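Local coordinates for occlusion-derived virus envelope protein E66 (Autographa californica nucleopolyhedrovirus, PDB 3VSN), which acts as a chondroitin lyase of the viral envelope that is essential for oral infection and may digest the chondroitin barrier of the host midgut, at residues Met195-Thr200 with Phe262-Tyr267; Ser47-Lys52 with Met144-Met149; Gln441-Thr446 with Ser572-Tyr577. One frame throughout, in Å; residues are numbered along the deposited sequence.

Contact 1 (Met195-Thr200 with Phe262-Tyr267)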
loop_
_atom_site.group_PDB
_atom_site.type_symbol
_atom_site.label_atom_id
_atom_site.label_comp_id
_atom_site.label_asym_id
_atom_site.label_seq_id
_atom_site.Cartn_x
_atom_site.Cartn_y
_atom_site.Cartn_z
ATOM N N MET A 195 2.497 -11.960 -19.911
ATOM C CA MET A 195 2.618 -12.754 -21.143
ATOM C C MET A 195 1.888 -14.094 -21.112
ATOM O O MET A 195 1.315 -14.517 -22.116
ATOM C CB MET A 195 4.091 -13.006 -21.458
ATOM C CG MET A 195 4.880 -11.760 -21.811
ATOM S SD MET A 195 6.645 -11.985 -21.522
ATOM C CE MET A 195 7.102 -13.106 -22.843
ATOM N N GLY A 196 1.921 -14.766 -19.965
ATOM C CA GLY A 196 1.342 -16.103 -19.848
ATOM C C GLY A 196 -0.152 -16.179 -20.101
ATOM O O GLY A 196 -0.651 -17.212 -20.546
ATOM N N VAL A 197 -0.866 -15.089 -19.816
ATOM C CA VAL A 197 -2.324 -15.063 -19.960
ATOM C C VAL A 197 -2.779 -15.137 -21.434
ATOM O O VAL A 197 -3.532 -16.050 -21.789
ATOM C CB VAL A 197 -2.966 -13.863 -19.216
ATOM C CG1 VAL A 197 -4.470 -13.825 -19.449
ATOM C CG2 VAL A 197 -2.665 -13.931 -17.723
ATOM N N PRO A 198 -2.333 -14.189 -22.292
ATOM C CA PRO A 198 -2.688 -14.330 -23.709
ATOM C C PRO A 198 -2.000 -15.513 -24.391
ATOM O O PRO A 198 -2.568 -16.084 -25.327
ATOM C CB PRO A 198 -2.231 -13.004 -24.331
ATOM C CG PRO A 198 -1.220 -12.455 -23.382
ATOM C CD PRO A 198 -1.686 -12.890 -22.026
ATOM N N TYR A 199 -0.803 -15.886 -23.936
ATOM C CA TYR A 199 -0.151 -17.073 -24.494
ATOM C C TYR A 199 -0.992 -18.330 -24.277
ATOM O O TYR A 199 -1.228 -19.087 -25.224
ATOM C CB TYR A 199 1.271 -17.295 -23.962
ATOM C CG TYR A 199 1.845 -18.615 -24.449
ATOM C CD1 TYR A 199 2.355 -18.738 -25.742
ATOM C CD2 TYR A 199 1.830 -19.749 -23.634
ATOM C CE1 TYR A 199 2.854 -19.948 -26.202
ATOM C CE2 TYR A 199 2.332 -20.962 -24.084
ATOM C CZ TYR A 199 2.845 -21.051 -25.367
ATOM O OH TYR A 199 3.342 -22.248 -25.821
ATOM N N THR A 200 -1.427 -18.555 -23.037
ATOM C CA THR A 200 -2.269 -19.710 -22.717
ATOM C C THR A 200 -3.526 -19.734 -23.589
ATOM O O THR A 200 -3.891 -20.784 -24.129
ATOM C CB THR A 200 -2.651 -19.744 -21.224
ATOM O OG1 THR A 200 -1.467 -19.889 -20.437
ATOM C CG2 THR A 200 -3.583 -20.913 -20.921
ATOM N N PHE A 262 -3.770 -12.828 -11.689
ATOM C CA PHE A 262 -3.877 -13.958 -10.763
ATOM C C PHE A 262 -5.156 -14.766 -10.960
ATOM O O PHE A 262 -5.118 -15.997 -10.937
ATOM C CB PHE A 262 -3.741 -13.522 -9.295
ATOM C CG PHE A 262 -2.428 -12.850 -8.965
ATOM C CD1 PHE A 262 -1.291 -13.053 -9.745
ATOM C CD2 PHE A 262 -2.328 -12.034 -7.842
ATOM C CE1 PHE A 262 -0.092 -12.430 -9.429
ATOM C CE2 PHE A 262 -1.129 -11.416 -7.518
ATOM C CZ PHE A 262 -0.011 -11.612 -8.311
ATOM N N ALA A 263 -6.274 -14.068 -11.171
ATOM C CA ALA A 263 -7.570 -14.708 -11.420
ATOM C C ALA A 263 -7.547 -15.616 -12.655
ATOM O O ALA A 263 -8.222 -16.649 -12.682
ATOM C CB ALA A 263 -8.667 -13.662 -11.549
ATOM N N TYR A 264 -6.776 -15.223 -13.669
ATOM C CA TYR A 264 -6.632 -16.014 -14.897
ATOM C C TYR A 264 -5.890 -17.323 -14.634
ATOM O O TYR A 264 -6.359 -18.393 -15.027
ATOM C CB TYR A 264 -5.924 -15.206 -15.990
ATOM C CG TYR A 264 -6.719 -14.017 -16.473
ATOM C CD1 TYR A 264 -7.579 -14.127 -17.564
ATOM C CD2 TYR A 264 -6.622 -12.782 -15.830
ATOM C CE1 TYR A 264 -8.314 -13.038 -18.008
ATOM C CE2 TYR A 264 -7.356 -11.688 -16.265
ATOM C CZ TYR A 264 -8.200 -11.822 -17.352
ATOM O OH TYR A 264 -8.929 -10.738 -17.786
ATOM N N TYR A 265 -4.745 -17.232 -13.961
ATOM C CA TYR A 265 -3.946 -18.415 -13.630
ATOM C C TYR A 265 -4.674 -19.390 -12.709
ATOM O O TYR A 265 -4.545 -20.610 -12.858
ATOM C CB TYR A 265 -2.589 -18.016 -13.046
ATOM C CG TYR A 265 -1.682 -17.359 -14.059
ATOM C CD1 TYR A 265 -1.219 -18.065 -15.172
ATOM C CD2 TYR A 265 -1.292 -16.028 -13.916
ATOM C CE1 TYR A 265 -0.395 -17.464 -16.111
ATOM C CE2 TYR A 265 -0.464 -15.419 -14.846
ATOM C CZ TYR A 265 -0.019 -16.143 -15.940
ATOM O OH TYR A 265 0.800 -15.541 -16.867
ATOM N N THR A 266 -5.445 -18.846 -11.769
ATOM C CA THR A 266 -6.289 -19.659 -10.897
ATOM C C THR A 266 -7.377 -20.375 -11.709
ATOM O O THR A 266 -7.660 -21.553 -11.468
ATOM C CB THR A 266 -6.880 -18.817 -9.743
ATOM O OG1 THR A 266 -5.810 -18.366 -8.903
ATOM C CG2 THR A 266 -7.854 -19.635 -8.897
ATOM N N TYR A 267 -7.965 -19.673 -12.679
ATOM C CA TYR A 267 -8.935 -20.293 -13.579
ATOM C C TYR A 267 -8.276 -21.377 -14.435
ATOM O O TYR A 267 -8.784 -22.498 -14.517
ATOM C CB TYR A 267 -9.631 -19.263 -14.481
ATOM C CG TYR A 267 -10.675 -19.908 -15.373
ATOM C CD1 TYR A 267 -10.310 -20.550 -16.559
ATOM C CD2 TYR A 267 -12.020 -19.913 -15.014
ATOM C CE1 TYR A 267 -11.253 -21.169 -17.361
ATOM C CE2 TYR A 267 -12.972 -20.526 -15.817
ATOM C CZ TYR A 267 -12.581 -21.149 -16.988
ATOM O OH TYR A 267 -13.513 -21.757 -17.792
#
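V197 and Y264 are the nearest pair of CA atoms between helices 189-205 and 262-269 of the alpha/alpha toroid; the axes of the two short segments pass 9.9 Å apart at their closest, with N-to-C directions inclined at 44°. Three side chains and one glycine carry the buried contact. CG1 of V197 lies over one face of the Y264 ring, 4.0 Å from its centroid, in a CH-pi contact, and stands 3.6 Å from CD1 of Y264. CG2 of V197 sits against CB of Y264 and the Y265 ring, 3.9 Å from CZ of Y265. With CG1 anti to the backbone N (chi1 177°), the valine presents both methyls to the opposing helix, which suits a beta-branched residue to a place where two tyrosines meet one residue.

Y265 reaches farther than Y264. Its hydroxyl comes up beside the neighbouring helix, where OH of Y265 is 3.1 Å from CA of G196, the glycine CA lying near the plane of the ring at its edge. Having no side chain, G196 lets the phenol come this close to the backbone. The hydroxyl makes no hydrogen bond to the N of G196 or of V197; it bonds instead to the carbonyl O of M193, just before the segment. One turn along, T200 OG1 donates to the O of G196 at 2.8 Å, and this oxygen also takes the backbone N of T200, on the opposite face of its plane.

The Y265 side chain lies about 10 Å from those of N191 and Y254, the active-site proton acceptor and donor. The Y264 hydroxyl bonds to S45, and W37 meets the Y264 ring edge-to-face. Each tyrosine is thus apolar along its ring and polar at its hydroxyl, whose outside partner probably helps to hold the ring in place.

Contact 2 (Ser47-Lys52 with Met144-Met149)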
loop_
_atom_site.group_PDB
_atom_site.type_symbol
_atom_site.label_atom_id
_atom_site.label_comp_id
_atom_site.label_asym_id
_atom_site.label_seq_id
_atom_site.Cartn_x
_atom_site.Cartn_y
_atom_site.Cartn_z
ATOM N N SER A 47 -11.055 -3.546 -13.776
ATOM C CA SER A 47 -10.994 -2.686 -12.584
ATOM C C SER A 47 -9.772 -2.980 -11.702
ATOM O O SER A 47 -9.370 -2.140 -10.898
ATOM C CB SER A 47 -12.300 -2.757 -11.769
ATOM O OG SER A 47 -12.371 -3.926 -10.965
ATOM N N GLN A 48 -9.181 -4.161 -11.876
ATOM C CA GLN A 48 -7.979 -4.562 -11.143
ATOM C C GLN A 48 -6.688 -4.237 -11.890
ATOM O O GLN A 48 -5.619 -4.184 -11.282
ATOM C CB GLN A 48 -8.002 -6.063 -10.852
ATOM C CG GLN A 48 -9.117 -6.520 -9.928
ATOM C CD GLN A 48 -9.021 -7.999 -9.606
ATOM O OE1 GLN A 48 -8.438 -8.779 -10.366
ATOM N NE2 GLN A 48 -9.588 -8.396 -8.471
ATOM N N LYS A 49 -6.793 -4.030 -13.202
ATOM C CA LYS A 49 -5.626 -3.873 -14.071
ATOM C C LYS A 49 -4.994 -2.490 -13.923
ATOM O O LYS A 49 -5.646 -1.474 -14.168
ATOM C CB LYS A 49 -6.015 -4.134 -15.534
ATOM C CG LYS A 49 -4.839 -4.164 -16.499
ATOM C CD LYS A 49 -5.298 -4.429 -17.927
ATOM C CE LYS A 49 -4.114 -4.759 -18.824
ATOM N NZ LYS A 49 -4.543 -4.952 -20.241
ATOM N N ALA A 50 -3.720 -2.469 -13.538
ATOM C CA ALA A 50 -3.003 -1.221 -13.260
ATOM C C ALA A 50 -2.827 -0.334 -14.495
ATOM O O ALA A 50 -3.101 0.866 -14.443
ATOM C CB ALA A 50 -1.653 -1.515 -12.611
ATOM N N GLU A 51 -2.379 -0.928 -15.599
ATOM C CA GLU A 51 -2.116 -0.185 -16.834
ATOM C C GLU A 51 -3.298 -0.318 -17.789
ATOM O O GLU A 51 -3.562 -1.404 -18.318
ATOM C CB GLU A 51 -0.815 -0.676 -17.485
ATOM C CG GLU A 51 0.413 -0.473 -16.604
ATOM C CD GLU A 51 1.621 -1.300 -17.017
ATOM O OE1 GLU A 51 1.525 -2.145 -17.937
ATOM O OE2 GLU A 51 2.686 -1.108 -16.397
ATOM N N LYS A 52 -4.015 0.785 -17.993
ATOM C CA LYS A 52 -5.228 0.778 -18.814
ATOM C C LYS A 52 -5.701 2.179 -19.182
ATOM O O LYS A 52 -5.260 3.168 -18.593
ATOM C CB LYS A 52 -6.364 0.022 -18.103
ATOM C CG LYS A 52 -6.771 0.580 -16.742
ATOM C CD LYS A 52 -8.067 -0.060 -16.270
ATOM C CE LYS A 52 -8.575 0.562 -14.978
ATOM N NZ LYS A 52 -7.825 0.076 -13.790
ATOM N N MET A 144 0.409 -5.566 -26.508
ATOM C CA MET A 144 -0.159 -6.023 -27.781
ATOM C C MET A 144 -0.822 -7.412 -27.731
ATOM O O MET A 144 -1.930 -7.565 -28.239
ATOM C CB MET A 144 0.873 -5.948 -28.909
ATOM C CG MET A 144 0.284 -6.159 -30.296
ATOM S SD MET A 144 1.570 -6.235 -31.554
ATOM C CE MET A 144 2.286 -7.847 -31.223
ATOM N N PRO A 145 -0.163 -8.422 -27.121
ATOM C CA PRO A 145 -0.841 -9.720 -27.033
ATOM C C PRO A 145 -2.172 -9.662 -26.276
ATOM O O PRO A 145 -3.093 -10.416 -26.595
ATOM C CB PRO A 145 0.176 -10.593 -26.298
ATOM C CG PRO A 145 1.491 -9.994 -26.667
ATOM C CD PRO A 145 1.227 -8.513 -26.634
ATOM N N GLU A 146 -2.271 -8.760 -25.300
ATOM C CA GLU A 146 -3.530 -8.512 -24.589
ATOM C C GLU A 146 -4.613 -7.940 -25.508
ATOM O O GLU A 146 -5.798 -8.224 -25.320
ATOM C CB GLU A 146 -3.303 -7.614 -23.365
ATOM C CG GLU A 146 -2.542 -8.313 -22.243
ATOM C CD GLU A 146 -2.068 -7.384 -21.132
ATOM O OE1 GLU A 146 -2.089 -6.143 -21.299
ATOM O OE2 GLU A 146 -1.657 -7.908 -20.076
ATOM N N VAL A 147 -4.207 -7.147 -26.501
ATOM C CA VAL A 147 -5.138 -6.612 -27.504
ATOM C C VAL A 147 -5.764 -7.748 -28.316
ATOM O O VAL A 147 -6.987 -7.815 -28.458
ATOM C CB VAL A 147 -4.456 -5.595 -28.449
ATOM C CG1 VAL A 147 -5.406 -5.150 -29.552
ATOM C CG2 VAL A 147 -3.967 -4.388 -27.665
ATOM N N PHE A 148 -4.916 -8.642 -28.827
ATOM C CA PHE A 148 -5.370 -9.817 -29.570
ATOM C C PHE A 148 -6.385 -10.614 -28.758
ATOM O O PHE A 148 -7.459 -10.960 -29.260
ATOM C CB PHE A 148 -4.185 -10.711 -29.950
ATOM C CG PHE A 148 -3.428 -10.240 -31.164
ATOM C CD1 PHE A 148 -3.747 -10.730 -32.430
ATOM C CD2 PHE A 148 -2.391 -9.321 -31.045
ATOM C CE1 PHE A 148 -3.052 -10.305 -33.551
ATOM C CE2 PHE A 148 -1.690 -8.891 -32.165
ATOM C CZ PHE A 148 -2.021 -9.387 -33.420
ATOM N N MET A 149 -6.044 -10.878 -27.496
ATOM C CA MET A 149 -6.898 -11.658 -26.613
ATOM C C MET A 149 -8.246 -10.979 -26.345
ATOM O O MET A 149 -9.295 -11.604 -26.502
ATOM C CB MET A 149 -6.170 -11.957 -25.298
ATOM C CG MET A 149 -6.976 -12.814 -24.338
ATOM S SD MET A 149 -6.046 -13.193 -22.848
ATOM C CE MET A 149 -7.186 -14.298 -22.031
#
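Within the alpha-helical toroid domain of family 8 polysaccharide lyases, K49 and E146 form a buried salt bridge between the chain just past the end of helix 29-48 and the middle of helix 138-154. The two side chains come at each other from opposite directions and meet at their charged ends: NZ of K49 donates to OE1 of E146 at 2.9 Å. The ammonium stands above the carboxylate plane, 68° out of it, and grips OE1 alone of the two oxygens, OE2 of E146 being 4.1 Å from NZ of K49. K49 covers the distance because its chain is fully extended, with CG anti to the backbone N (chi1 -173°); a long, flexible lysine suits this loop position because it spans much of the gap to the helix.

The other oxygen, OE2, is taken by NE of R194, from helix 189-205, and NH1 of R194 binds OE1 of E51 in turn. This shared arginine lies between two acids whose OE1 atoms, those of E51 and E146, are 6.4 Å apart. On the backbone side, NZ of K52 donates to the O of K49 at 2.7 Å, tying the turn that carries the lysine.

A carboxylate flanked by a lysine and an arginine probably remains ionised despite its burial, the two cations balancing the acids around them. The charge network ties a loop to two helices, with the E146 side chain about 10 Å from that of N191, a residue of the active site.

Contact 3 (Gln441-Thr446 with Ser572-Tyr577)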
loop_
_atom_site.group_PDB
_atom_site.type_symbol
_atom_site.label_atom_id
_atom_site.label_comp_id
_atom_site.label_asym_id
_atom_site.label_seq_id
_atom_site.Cartn_x
_atom_site.Cartn_y
_atom_site.Cartn_z
ATOM N N GLN A 441 15.969 10.471 16.398
ATOM C CA GLN A 441 15.500 9.313 17.143
ATOM C C GLN A 441 14.204 9.667 17.857
ATOM O O GLN A 441 13.934 10.845 18.115
ATOM C CB GLN A 441 16.555 8.846 18.151
ATOM C CG GLN A 441 16.860 9.850 19.255
ATOM C CD GLN A 441 17.787 9.282 20.309
ATOM O OE1 GLN A 441 17.388 8.437 21.108
ATOM N NE2 GLN A 441 19.028 9.746 20.316
ATOM N N PHE A 442 13.400 8.649 18.154
ATOM C CA PHE A 442 12.200 8.836 18.965
ATOM C C PHE A 442 11.665 7.528 19.523
ATOM O O PHE A 442 11.996 6.442 19.037
ATOM C CB PHE A 442 11.093 9.585 18.190
ATOM C CG PHE A 442 10.706 8.949 16.873
ATOM C CD1 PHE A 442 9.997 7.749 16.834
ATOM C CD2 PHE A 442 11.016 9.577 15.667
ATOM C CE1 PHE A 442 9.631 7.174 15.622
ATOM C CE2 PHE A 442 10.644 9.011 14.451
ATOM C CZ PHE A 442 9.951 7.810 14.428
ATOM N N LYS A 443 10.846 7.649 20.562
ATOM C CA LYS A 443 9.927 6.587 20.943
ATOM C C LYS A 443 8.544 7.053 20.508
ATOM O O LYS A 443 8.145 8.178 20.805
ATOM C CB LYS A 443 9.974 6.340 22.451
ATOM C CG LYS A 443 11.284 5.748 22.963
ATOM C CD LYS A 443 11.197 4.237 23.132
ATOM C CE LYS A 443 12.537 3.611 23.503
ATOM N NZ LYS A 443 13.034 3.965 24.864
ATOM N N SER A 444 7.829 6.198 19.781
ATOM C CA SER A 444 6.541 6.568 19.203
ATOM C C SER A 444 5.463 5.606 19.677
ATOM O O SER A 444 5.613 4.391 19.545
ATOM C CB SER A 444 6.624 6.564 17.672
ATOM O OG SER A 444 5.350 6.771 17.082
ATOM N N CYS A 445 4.384 6.165 20.227
ATOM C CA CYS A 445 3.254 5.392 20.728
ATOM C C CYS A 445 2.011 5.789 19.945
ATOM O O CYS A 445 1.588 6.941 20.008
ATOM C CB CYS A 445 3.015 5.694 22.210
ATOM S SG CYS A 445 4.426 5.443 23.309
ATOM N N THR A 446 1.426 4.848 19.211
ATOM C CA THR A 446 0.192 5.129 18.473
ATOM C C THR A 446 -0.901 4.152 18.882
ATOM O O THR A 446 -0.643 2.963 19.017
ATOM C CB THR A 446 0.400 5.036 16.947
ATOM O OG1 THR A 446 1.654 5.624 16.589
ATOM C CG2 THR A 446 -0.727 5.744 16.196
ATOM N N SER A 572 6.458 5.801 36.628
ATOM C CA SER A 572 7.815 5.761 36.092
ATOM C C SER A 572 7.905 6.261 34.656
ATOM O O SER A 572 6.893 6.356 33.944
ATOM C CB SER A 572 8.414 4.351 36.227
ATOM O OG SER A 572 7.504 3.353 35.782
ATOM N N ASP A 573 9.129 6.602 34.252
ATOM C CA ASP A 573 9.424 6.999 32.881
ATOM C C ASP A 573 8.992 5.904 31.915
ATOM O O ASP A 573 9.233 4.719 32.163
ATOM C CB ASP A 573 10.926 7.258 32.706
ATOM C CG ASP A 573 11.417 8.462 33.493
ATOM O OD1 ASP A 573 10.607 9.106 34.198
ATOM O OD2 ASP A 573 12.627 8.764 33.399
ATOM N N GLU A 574 8.349 6.323 30.824
ATOM C CA GLU A 574 7.951 5.445 29.711
ATOM C C GLU A 574 6.726 4.564 29.969
ATOM O O GLU A 574 6.287 3.846 29.072
ATOM C CB GLU A 574 9.122 4.576 29.216
ATOM C CG GLU A 574 10.377 5.350 28.850
ATOM C CD GLU A 574 11.343 4.528 28.018
ATOM O OE1 GLU A 574 12.398 4.138 28.563
ATOM O OE2 GLU A 574 11.049 4.263 26.827
ATOM N N ASN A 575 6.172 4.623 31.177
ATOM C CA ASN A 575 4.995 3.830 31.519
ATOM C C ASN A 575 3.727 4.628 31.204
ATOM O O ASN A 575 3.207 5.348 32.062
ATOM C CB ASN A 575 5.058 3.407 32.997
ATOM C CG ASN A 575 4.143 2.234 33.319
ATOM O OD1 ASN A 575 3.975 1.309 32.519
ATOM N ND2 ASN A 575 3.567 2.257 34.512
ATOM N N ILE A 576 3.251 4.509 29.960
ATOM C CA ILE A 576 2.137 5.327 29.459
ATOM C C ILE A 576 0.831 4.544 29.343
ATOM O O ILE A 576 0.705 3.641 28.513
ATOM C CB ILE A 576 2.460 5.970 28.084
ATOM C CG1 ILE A 576 3.817 6.698 28.109
ATOM C CG2 ILE A 576 1.329 6.895 27.633
ATOM C CD1 ILE A 576 3.937 7.797 29.146
ATOM N N TYR A 577 -0.142 4.931 30.163
ATOM C CA TYR A 577 -1.460 4.302 30.191
ATOM C C TYR A 577 -2.477 5.174 29.454
ATOM O O TYR A 577 -2.647 6.351 29.787
ATOM C CB TYR A 577 -1.867 4.054 31.660
ATOM C CG TYR A 577 -3.334 3.752 31.944
ATOM C CD1 TYR A 577 -4.101 2.955 31.086
ATOM C CD2 TYR A 577 -3.939 4.237 33.103
ATOM C CE1 TYR A 577 -5.435 2.679 31.362
ATOM C CE2 TYR A 577 -5.269 3.958 33.390
ATOM C CZ TYR A 577 -6.012 3.184 32.517
ATOM O OH TYR A 577 -7.329 2.909 32.803
#
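The side chains of K443 and E574 cross at about a right angle. NZ of K443 donates to OE2 of E574 at 2.8 Å, forming a salt bridge. The nitrogen lies on the syn side of that oxygen, 27° out of the carboxylate plane, and OE1 of E574 is farther away, 3.8 Å from NZ of K443.

The lysine gets there by a crooked path. Its chain bends at chi2, which lies at an unusual -98°, and again near its end, so that the aliphatic part curls past the acid: CD of K443 is 3.7 Å from OE2 of E574. The glutamate is straighter, its chain extended beyond CG. It leaves the third residue of a type II turn running from S572 to N575; glutamate is long enough to reach inward from there, although its positive phi of 76° is unusual for a residue with a side chain.

Both ends have further partners. OE2 of E574 also bonds to the hydroxyl of Y458, while the rings of Y431 and Y590 offer the K443 ammonium cation-pi contacts. Lysine suits this place because its methylenes can lie among aromatic groups while its charge answers the acid.

The lysine belongs to strand 440-449, with strands 426-434 and 452-461 at its sides, whereas the glutamate lies in the turn leading into strand 575-579 of the other large antiparallel sheet. I576 rests on L456 of strand 452-461 and C445 on F588 of strand 584-589, so the salt bridge sits where side chains of these two sheets meet.

How the contacts relate
Along the chain the order is contact 2, contact 1, contact 3, each closing before the next opens. Contacts 1 and 2 are neighbours in the helical domain, with centres about 12 Å apart; helices 138-154 and 189-205 touch between them, CB of P198 lying 3.5 Å from the O of P145. Together they join four stretches of helix and loop near the active site. Contact 3 is remote, its centre about 49 Å from both others and on the opposite side of the chain's centre, where it links two antiparallel sheets. The protein thus divides into a helical toroid and a sheet-rich region, with contacts 1 and 2 in the helical region and contact 3 in the sheets.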